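PDB 4EPS: putative fimbrium tip subunit Fim1C, which is probably a component of the tip of fimbriae, the cell-surface filaments that mediate adhesion and biofilm formation. Local coordinates for residues 366-371 / 381-386; 49-54 / 102-107; 229-232 / 237-240. All coordinates share one frame; numbering follows the deposited sequence. Where two conformers were deposited one is given.

Contact 1. Residues 366-371 / 381-386; sequences SYVSVT and KNKPLR. With SO4 (sulfate ion), chain H.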
loop_
_atom_site.group_PDB
_atom_site.type_symbol
_atom_site.label_atom_id
_atom_site.label_comp_id
_atom_site.label_asym_id
_atom_site.label_seq_id
_atom_site.Cartn_x
_atom_site.Cartn_y
_atom_site.Cartn_z
ATOM N N SER A 366 -39.119 -2.310 -6.873
ATOM C CA SER A 366 -37.803 -1.999 -7.429
ATOM C C SER A 366 -37.104 -0.818 -6.733
ATOM O O SER A 366 -35.928 -0.551 -7.022
ATOM C CB SER A 366 -37.913 -1.727 -8.929
ATOM O OG SER A 366 -39.000 -0.863 -9.222
ATOM N N TYR A 367 -37.809 -0.118 -5.824
ATOM C CA TYR A 367 -37.250 1.027 -5.073
ATOM C C TYR A 367 -37.694 0.945 -3.622
ATOM O O TYR A 367 -38.612 0.199 -3.303
ATOM C CB TYR A 367 -37.682 2.395 -5.668
ATOM C CG TYR A 367 -37.300 2.606 -7.118
ATOM C CD1 TYR A 367 -38.110 2.135 -8.148
ATOM C CD2 TYR A 367 -36.155 3.315 -7.463
ATOM C CE1 TYR A 367 -37.746 2.285 -9.481
ATOM C CE2 TYR A 367 -35.782 3.484 -8.801
ATOM C CZ TYR A 367 -36.591 2.971 -9.807
ATOM O OH TYR A 367 -36.285 3.136 -11.133
ATOM N N VAL A 368 -37.032 1.710 -2.748
ATOM C CA VAL A 368 -37.384 1.853 -1.342
ATOM C C VAL A 368 -38.082 3.214 -1.223
ATOM O O VAL A 368 -37.646 4.172 -1.856
ATOM C CB VAL A 368 -36.108 1.744 -0.434
ATOM C CG1 VAL A 368 -36.455 1.936 1.039
ATOM C CG2 VAL A 368 -35.406 0.395 -0.637
ATOM N N SER A 369 -39.133 3.318 -0.406
ATOM C CA SER A 369 -39.796 4.603 -0.200
ATOM C C SER A 369 -38.831 5.627 0.426
ATOM O O SER A 369 -37.920 5.249 1.174
ATOM C CB SER A 369 -41.025 4.445 0.684
ATOM O OG SER A 369 -41.535 5.735 0.977
ATOM N N VAL A 370 -39.028 6.918 0.100
ATOM C CA VAL A 370 -38.227 8.018 0.662
ATOM C C VAL A 370 -38.622 8.265 2.143
ATOM O O VAL A 370 -37.904 8.962 2.853
ATOM C CB VAL A 370 -38.353 9.333 -0.166
ATOM C CG1 VAL A 370 -37.830 9.148 -1.593
ATOM C CG2 VAL A 370 -39.800 9.856 -0.167
ATOM N N THR A 371 -39.764 7.725 2.616
ATOM C CA THR A 371 -40.162 8.000 3.999
ATOM C C THR A 371 -39.180 7.435 5.035
ATOM O O THR A 371 -38.625 6.354 4.863
ATOM C CB THR A 371 -41.595 7.484 4.280
ATOM O OG1 THR A 371 -42.101 8.140 5.441
ATOM C CG2 THR A 371 -41.694 5.949 4.416
ATOM N N LYS A 381 -37.443 4.186 13.928
ATOM C CA LYS A 381 -36.172 4.314 14.650
ATOM C C LYS A 381 -35.019 3.837 13.740
ATOM O O LYS A 381 -33.948 4.432 13.738
ATOM C CB LYS A 381 -36.194 3.508 15.968
ATOM C CG LYS A 381 -37.230 4.008 16.980
ATOM C CD LYS A 381 -37.311 3.127 18.230
ATOM C CE LYS A 381 -38.511 2.204 18.215
ATOM N NZ LYS A 381 -38.896 1.771 19.586
ATOM N N ASN A 382 -35.257 2.792 12.943
ATOM C CA ASN A 382 -34.251 2.198 12.043
ATOM C C ASN A 382 -34.192 2.825 10.645
ATOM O O ASN A 382 -33.096 3.065 10.131
ATOM C CB ASN A 382 -34.519 0.696 11.892
ATOM C CG ASN A 382 -34.268 -0.049 13.176
ATOM O OD1 ASN A 382 -33.241 0.136 13.837
ATOM N ND2 ASN A 382 -35.226 -0.858 13.578
ATOM N N LYS A 383 -35.341 3.039 10.012
ATOM C CA LYS A 383 -35.388 3.571 8.633
ATOM C C LYS A 383 -34.582 4.909 8.479
ATOM O O LYS A 383 -33.786 4.981 7.539
ATOM C CB LYS A 383 -36.839 3.722 8.136
ATOM C CG LYS A 383 -36.935 4.199 6.671
ATOM C CD LYS A 383 -36.531 3.142 5.642
ATOM C CE LYS A 383 -36.559 3.680 4.210
ATOM N NZ LYS A 383 -37.938 4.012 3.744
ATOM N N PRO A 384 -34.675 5.918 9.387
ATOM C CA PRO A 384 -33.873 7.156 9.193
ATOM C C PRO A 384 -32.370 6.986 9.388
ATOM O O PRO A 384 -31.629 7.931 9.114
ATOM C CB PRO A 384 -34.420 8.107 10.262
ATOM C CG PRO A 384 -35.773 7.543 10.633
ATOM C CD PRO A 384 -35.580 6.066 10.548
ATOM N N LEU A 385 -31.905 5.807 9.818
ATOM C CA LEU A 385 -30.457 5.593 9.987
ATOM C C LEU A 385 -29.803 4.884 8.784
ATOM O O LEU A 385 -28.579 4.790 8.726
ATOM C CB LEU A 385 -30.183 4.805 11.277
ATOM C CG LEU A 385 -30.562 5.532 12.613
ATOM C CD1 LEU A 385 -30.227 4.664 13.829
ATOM C CD2 LEU A 385 -29.873 6.884 12.737
ATOM N N ARG A 386 -30.596 4.445 7.801
ATOM C CA ARG A 386 -30.058 3.735 6.624
ATOM C C ARG A 386 -29.508 4.670 5.549
ATOM O O ARG A 386 -30.060 5.749 5.322
ATOM C CB ARG A 386 -31.145 2.846 5.972
ATOM C CG ARG A 386 -31.917 1.924 6.935
ATOM C CD ARG A 386 -30.980 0.982 7.679
ATOM N NE ARG A 386 -31.721 -0.001 8.469
ATOM C CZ ARG A 386 -31.181 -0.745 9.422
ATOM N NH1 ARG A 386 -29.909 -0.578 9.763
ATOM N NH2 ARG A 386 -31.921 -1.631 10.076
HETATM S S SO4 H . -29.870 -3.316 12.542
HETATM O O1 SO4 H . -29.926 -2.718 13.881
HETATM O O2 SO4 H . -29.229 -4.644 12.592
HETATM O O3 SO4 H . -31.236 -3.447 12.031
HETATM O O4 SO4 H . -29.072 -2.439 11.674
#
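K383 leaves its short 3-10 turn with CG anti to its own backbone N (chi1 -177°), then bends at chi2 and again at chi4, and this folded path delivers NZ to the backbone carbonyls of S369 and T371. The ammonium group donates to both. Its bond to T371 O is the shorter, 2.7 Å from K383 NZ, and runs nearly along the C=O axis; K383 NZ to S369 O is 2.9 Å, with the donor well above the carbonyl plane. D375 takes a salt bridge from the same NZ, so three oxygens grip the buried charge, and the carboxylate would be expected to favour the protonated amine. Lysine suits the place because its chain is long enough to reach from one part of the connection to another and its end can donate in several directions at once. The apolar part of that chain is used too: V368 CG1 lies 3.6 Å from K383 CE, the valine methyl resting against the flank of the lysine chain just short of its ammonium group. A methionine in place of K383 would probably leave both carbonyls without their donor and D375 without its countercharge. The acceptor loop is shaped from within by S369, whose OG accepts from T371 N at 3.1 Å and is also hydrogen-bonded to H355 of helix 354-359. Beyond the 3-10 turn, R386 meets a sulfate, probably from the crystallisation liquor, at the edge of its guanidinium: NH1 bonds sulfate O4 and NH2 bonds sulfate O3, each at 2.8 Å, while NE is paired with E378. A lysine donating to backbone carbonyls beside an ST turn is a way of holding an irregular connection, here that between helices 354-359 and 389-403.

Contact 2. Residues 49-54 / 102-107; sequences FAVKDG and TDLIGD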
loop_
_atom_site.group_PDB
_atom_site.type_symbol
_atom_site.label_atom_id
_atom_site.label_comp_id
_atom_site.label_asym_id
_atom_site.label_seq_id
_atom_site.Cartn_x
_atom_site.Cartn_y
_atom_site.Cartn_z
ATOM N N PHE A 49 -21.577 -4.859 -57.244
ATOM C CA PHE A 49 -21.422 -4.703 -58.696
ATOM C C PHE A 49 -20.846 -5.967 -59.325
ATOM O O PHE A 49 -19.951 -6.594 -58.747
ATOM C CB PHE A 49 -20.481 -3.536 -59.035
ATOM C CG PHE A 49 -20.974 -2.161 -58.665
ATOM C CD1 PHE A 49 -20.707 -1.623 -57.407
ATOM C CD2 PHE A 49 -21.630 -1.362 -59.605
ATOM C CE1 PHE A 49 -21.142 -0.336 -57.073
ATOM C CE2 PHE A 49 -22.054 -0.071 -59.274
ATOM C CZ PHE A 49 -21.817 0.433 -58.011
ATOM N N ALA A 50 -21.313 -6.307 -60.533
ATOM C CA ALA A 50 -20.779 -7.409 -61.329
ATOM C C ALA A 50 -20.343 -6.835 -62.667
ATOM O O ALA A 50 -21.145 -6.179 -63.349
ATOM C CB ALA A 50 -21.821 -8.506 -61.520
ATOM N N VAL A 51 -19.066 -7.028 -63.016
ATOM C CA VAL A 51 -18.514 -6.513 -64.271
ATOM C C VAL A 51 -18.211 -7.710 -65.174
ATOM O O VAL A 51 -17.459 -8.608 -64.790
ATOM C CB VAL A 51 -17.284 -5.610 -64.009
ATOM C CG1 VAL A 51 -16.636 -5.141 -65.306
ATOM C CG2 VAL A 51 -17.671 -4.409 -63.146
ATOM N N LYS A 52 -18.804 -7.709 -66.374
ATOM C CA LYS A 52 -18.604 -8.750 -67.379
ATOM C C LYS A 52 -18.164 -8.063 -68.678
ATOM O O LYS A 52 -18.831 -7.127 -69.125
ATOM C CB LYS A 52 -19.907 -9.547 -67.569
ATOM C CG LYS A 52 -19.769 -10.830 -68.377
ATOM C CD LYS A 52 -21.059 -11.137 -69.123
ATOM C CE LYS A 52 -21.418 -12.607 -69.260
ATOM N NZ LYS A 52 -20.253 -13.493 -69.551
ATOM N N ASP A 53 -17.009 -8.485 -69.227
ATOM C CA ASP A 53 -16.408 -7.991 -70.479
ATOM C C ASP A 53 -16.334 -6.441 -70.545
ATOM O O ASP A 53 -16.675 -5.845 -71.567
ATOM C CB ASP A 53 -17.176 -8.561 -71.696
ATOM C CG ASP A 53 -17.166 -10.085 -71.770
ATOM O OD1 ASP A 53 -16.058 -10.678 -71.761
ATOM O OD2 ASP A 53 -18.263 -10.682 -71.849
ATOM N N GLY A 54 -15.899 -5.821 -69.447
ATOM C CA GLY A 54 -15.703 -4.376 -69.347
ATOM C C GLY A 54 -16.935 -3.518 -69.146
ATOM O O GLY A 54 -16.860 -2.303 -69.323
ATOM N N THR A 102 -17.711 4.880 -60.194
ATOM C CA THR A 102 -16.934 3.675 -60.506
ATOM C C THR A 102 -16.055 3.912 -61.743
ATOM O O THR A 102 -16.363 4.785 -62.552
ATOM C CB THR A 102 -17.845 2.449 -60.675
ATOM O OG1 THR A 102 -18.749 2.696 -61.740
ATOM C CG2 THR A 102 -18.631 2.112 -59.393
ATOM N N ASP A 103 -14.958 3.146 -61.870
ATOM C CA ASP A 103 -14.009 3.259 -62.980
ATOM C C ASP A 103 -13.710 1.892 -63.589
ATOM O O ASP A 103 -13.050 1.051 -62.964
ATOM C CB ASP A 103 -12.710 3.929 -62.496
ATOM C CG ASP A 103 -11.646 4.197 -63.560
ATOM O OD1 ASP A 103 -11.959 4.077 -64.762
ATOM O OD2 ASP A 103 -10.518 4.586 -63.185
ATOM N N LEU A 104 -14.159 1.691 -64.836
ATOM C CA LEU A 104 -13.944 0.439 -65.568
ATOM C C LEU A 104 -12.601 0.418 -66.320
ATOM O O LEU A 104 -12.102 -0.664 -66.625
ATOM C CB LEU A 104 -15.093 0.202 -66.568
ATOM C CG LEU A 104 -16.485 -0.008 -65.971
ATOM C CD1 LEU A 104 -17.567 0.271 -67.014
ATOM C CD2 LEU A 104 -16.635 -1.409 -65.410
ATOM N N ILE A 105 -12.019 1.598 -66.610
ATOM C CA ILE A 105 -10.773 1.718 -67.381
ATOM C C ILE A 105 -9.558 1.498 -66.468
ATOM O O ILE A 105 -8.743 0.620 -66.765
ATOM C CB ILE A 105 -10.715 3.061 -68.178
ATOM C CG1 ILE A 105 -11.757 3.060 -69.325
ATOM C CG2 ILE A 105 -9.309 3.348 -68.746
ATOM C CD1 ILE A 105 -13.030 3.868 -69.051
ATOM N N GLY A 106 -9.469 2.259 -65.371
ATOM C CA GLY A 106 -8.383 2.166 -64.401
ATOM C C GLY A 106 -8.300 0.849 -63.652
ATOM O O GLY A 106 -9.195 0.003 -63.769
ATOM N N ASP A 107 -7.214 0.678 -62.861
ATOM C CA ASP A 107 -6.985 -0.553 -62.101
ATOM C C ASP A 107 -7.669 -0.507 -60.709
ATOM O O ASP A 107 -7.610 -1.493 -59.958
ATOM C CB ASP A 107 -5.474 -0.838 -61.976
ATOM C CG ASP A 107 -4.747 -0.918 -63.311
ATOM O OD1 ASP A 107 -5.077 -1.822 -64.118
ATOM O OD2 ASP A 107 -3.852 -0.077 -63.552
#
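The methyl CG2 of T102 sits over one face of the F49 ring, displaced toward its rim, in a CH-pi contact with CG2 4.2 Å from the ring centroid and 24° off the ring normal. Threonine offers a compact methyl for this face, and the broad phenylalanine ring gives it a flat surface to rest on. Farther along, L104 reaches V51, its CD2 lying 3.7 Å from V51 CG1 and nearly as close to CG2, so that one leucine methyl nestles against both valine branches. The other, L104 CD1, approaches the backbone of the turn after the strand, 3.5 Å from G54 O. G54 has a positive phi of 78°, a conformation that glycine adopts readily.

In the next shell, F109 stacks edge-to-face with F49 and also touches V51 and T102, filling in around the apolar pairs. D103 shapes the loop carrying L104: its OD1 accepts from the backbone N of I105 and of G106, each at 3.1 Å and both from the same face of the carboxylate. Backbone bonds to strands 55-67 and 87-92 hold strand 45-52 on its two edges. The arrangement is a loop shaped by an Asx turn, packed against the end of a beta hairpin (strands 45-52 and 55-67) in the fimbrillin-like region.

Contact 3. Residues 229-232 / 237-240; sequences QIIG and KQCT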
loop_
_atom_site.group_PDB
_atom_site.type_symbol
_atom_site.label_atom_id
_atom_site.label_comp_id
_atom_site.label_asym_id
_atom_site.label_seq_id
_atom_site.Cartn_x
_atom_site.Cartn_y
_atom_site.Cartn_z
ATOM N N GLN A 229 -2.837 20.027 -38.069
ATOM C CA GLN A 229 -2.558 19.836 -36.667
ATOM C C GLN A 229 -3.908 19.716 -35.998
ATOM O O GLN A 229 -4.859 20.398 -36.413
ATOM C CB GLN A 229 -1.779 21.034 -36.086
ATOM C CG GLN A 229 -0.334 21.115 -36.564
ATOM C CD GLN A 229 0.418 22.218 -35.859
ATOM O OE1 GLN A 229 -0.154 23.220 -35.426
ATOM N NE2 GLN A 229 1.724 22.061 -35.736
ATOM N N ILE A 230 -4.016 18.829 -35.022
ATOM C CA ILE A 230 -5.187 18.718 -34.186
ATOM C C ILE A 230 -4.728 19.175 -32.802
ATOM O O ILE A 230 -3.759 18.624 -32.264
ATOM C CB ILE A 230 -5.826 17.303 -34.179
ATOM C CG1 ILE A 230 -6.390 16.956 -35.586
ATOM C CG2 ILE A 230 -6.919 17.207 -33.084
ATOM C CD1 ILE A 230 -6.719 15.426 -35.778
ATOM N N ILE A 231 -5.401 20.183 -32.251
ATOM C CA ILE A 231 -5.065 20.695 -30.923
ATOM C C ILE A 231 -6.022 20.072 -29.942
ATOM O O ILE A 231 -7.236 20.156 -30.122
ATOM C CB ILE A 231 -5.086 22.260 -30.849
ATOM C CG1 ILE A 231 -4.345 22.949 -32.046
ATOM C CG2 ILE A 231 -4.572 22.781 -29.461
ATOM C CD1 ILE A 231 -2.920 22.525 -32.336
ATOM N N GLY A 232 -5.478 19.432 -28.918
ATOM C CA GLY A 232 -6.312 18.838 -27.886
ATOM C C GLY A 232 -6.167 19.620 -26.595
ATOM O O GLY A 232 -5.046 19.961 -26.200
ATOM N N LYS A 237 -4.398 21.679 -19.712
ATOM C CA LYS A 237 -3.216 21.756 -20.564
ATOM C C LYS A 237 -3.543 21.449 -22.007
ATOM O O LYS A 237 -4.713 21.310 -22.353
ATOM C CB LYS A 237 -2.049 20.876 -20.056
ATOM C CG LYS A 237 -2.390 19.433 -19.697
ATOM C CD LYS A 237 -1.322 18.827 -18.781
ATOM C CE LYS A 237 -0.027 18.498 -19.499
ATOM N NZ LYS A 237 0.911 17.741 -18.627
ATOM N N GLN A 238 -2.532 21.409 -22.864
ATOM C CA GLN A 238 -2.806 21.169 -24.270
ATOM C C GLN A 238 -1.759 20.318 -24.923
ATOM O O GLN A 238 -0.640 20.124 -24.425
ATOM C CB GLN A 238 -2.971 22.509 -25.013
ATOM C CG GLN A 238 -1.678 23.208 -25.424
ATOM C CD GLN A 238 -1.995 24.533 -26.070
ATOM O OE1 GLN A 238 -2.106 25.560 -25.393
ATOM N NE2 GLN A 238 -2.220 24.529 -27.380
ATOM N N CYS A 239 -2.150 19.781 -26.060
ATOM C CA CYS A 239 -1.260 18.977 -26.854
ATOM C C CYS A 239 -1.512 19.289 -28.320
ATOM O O CYS A 239 -2.595 19.754 -28.676
ATOM C CB CYS A 239 -1.446 17.492 -26.546
ATOM S SG CYS A 239 -3.114 16.872 -26.853
ATOM N N THR A 240 -0.498 19.104 -29.138
ATOM C CA THR A 240 -0.624 19.270 -30.572
ATOM C C THR A 240 -0.368 17.920 -31.165
ATOM O O THR A 240 0.707 17.348 -30.937
ATOM C CB THR A 240 0.316 20.354 -31.134
ATOM O OG1 THR A 240 -0.069 21.620 -30.614
ATOM C CG2 THR A 240 0.293 20.424 -32.659
#
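I231 and T240 are paired across the strands as a non-hydrogen-bonded pair in the antiparallel beta hairpin formed by strands 229-234 and 237-242, whose short segments run at 165° to each other. The next pair toward the turn, G232 with C239, is the hydrogen-bonded one.

Backbone bonds come first. G232 N donates to C239 O and C239 N to G232 O, both at 2.9 Å, closing the reciprocal ring expected of such a pair. The same carbonyls receive weaker CA-H...O contacts, G232 O from Q238 CA at 3.2 Å and C239 O from I231 CA. Outside the hairpin, I231 shares backbone hydrogen bonds with Y197, which tie it to strand 195-198.

Van der Waals packing gathers on the face of I231 and T240. Beta-branched residues suit extended strands, and here the isoleucine's two branches part company: CG2, anti to the backbone N, goes to the amide end of Q238, 3.6 Å from its NE2, whereas CD1 leans on T240. The T240 methyl CG2 instead lies against the terminal amide of Q229, 3.7 Å from CD. That amide has its polar partner in D242, which accepts from Q229 NE2.

On the face of C239, size decides the matter. Having no side chain, G232 leaves room for the C239 sulfur as it is turned here. With chi1 at 59°, C239 SG is turned back over the opposite strand and lies 3.7 Å from G232 O and 3.9 Å from G232 CA.

In the fold
The three contacts are spread along an elongated chain and follow one another in sequence, none touching another. Contacts 2 and 3 both belong to the fimbrillin-like range, their centres 44 Å apart and nearest atoms about 29 Å apart. Contact 1 lies in the later part of the chain, on the opposite side of the chain's centre from both: its centre is 72 Å from that of contact 2 and 49 Å from that of contact 3. The bound small molecules, sulfate beside contact 1 and glycerol near V51 in contact 2, probably come from the crystallisation liquor. Structurally, the series runs from loop-on-strand packing through a hairpin to a lysine-mediated closure within one loop.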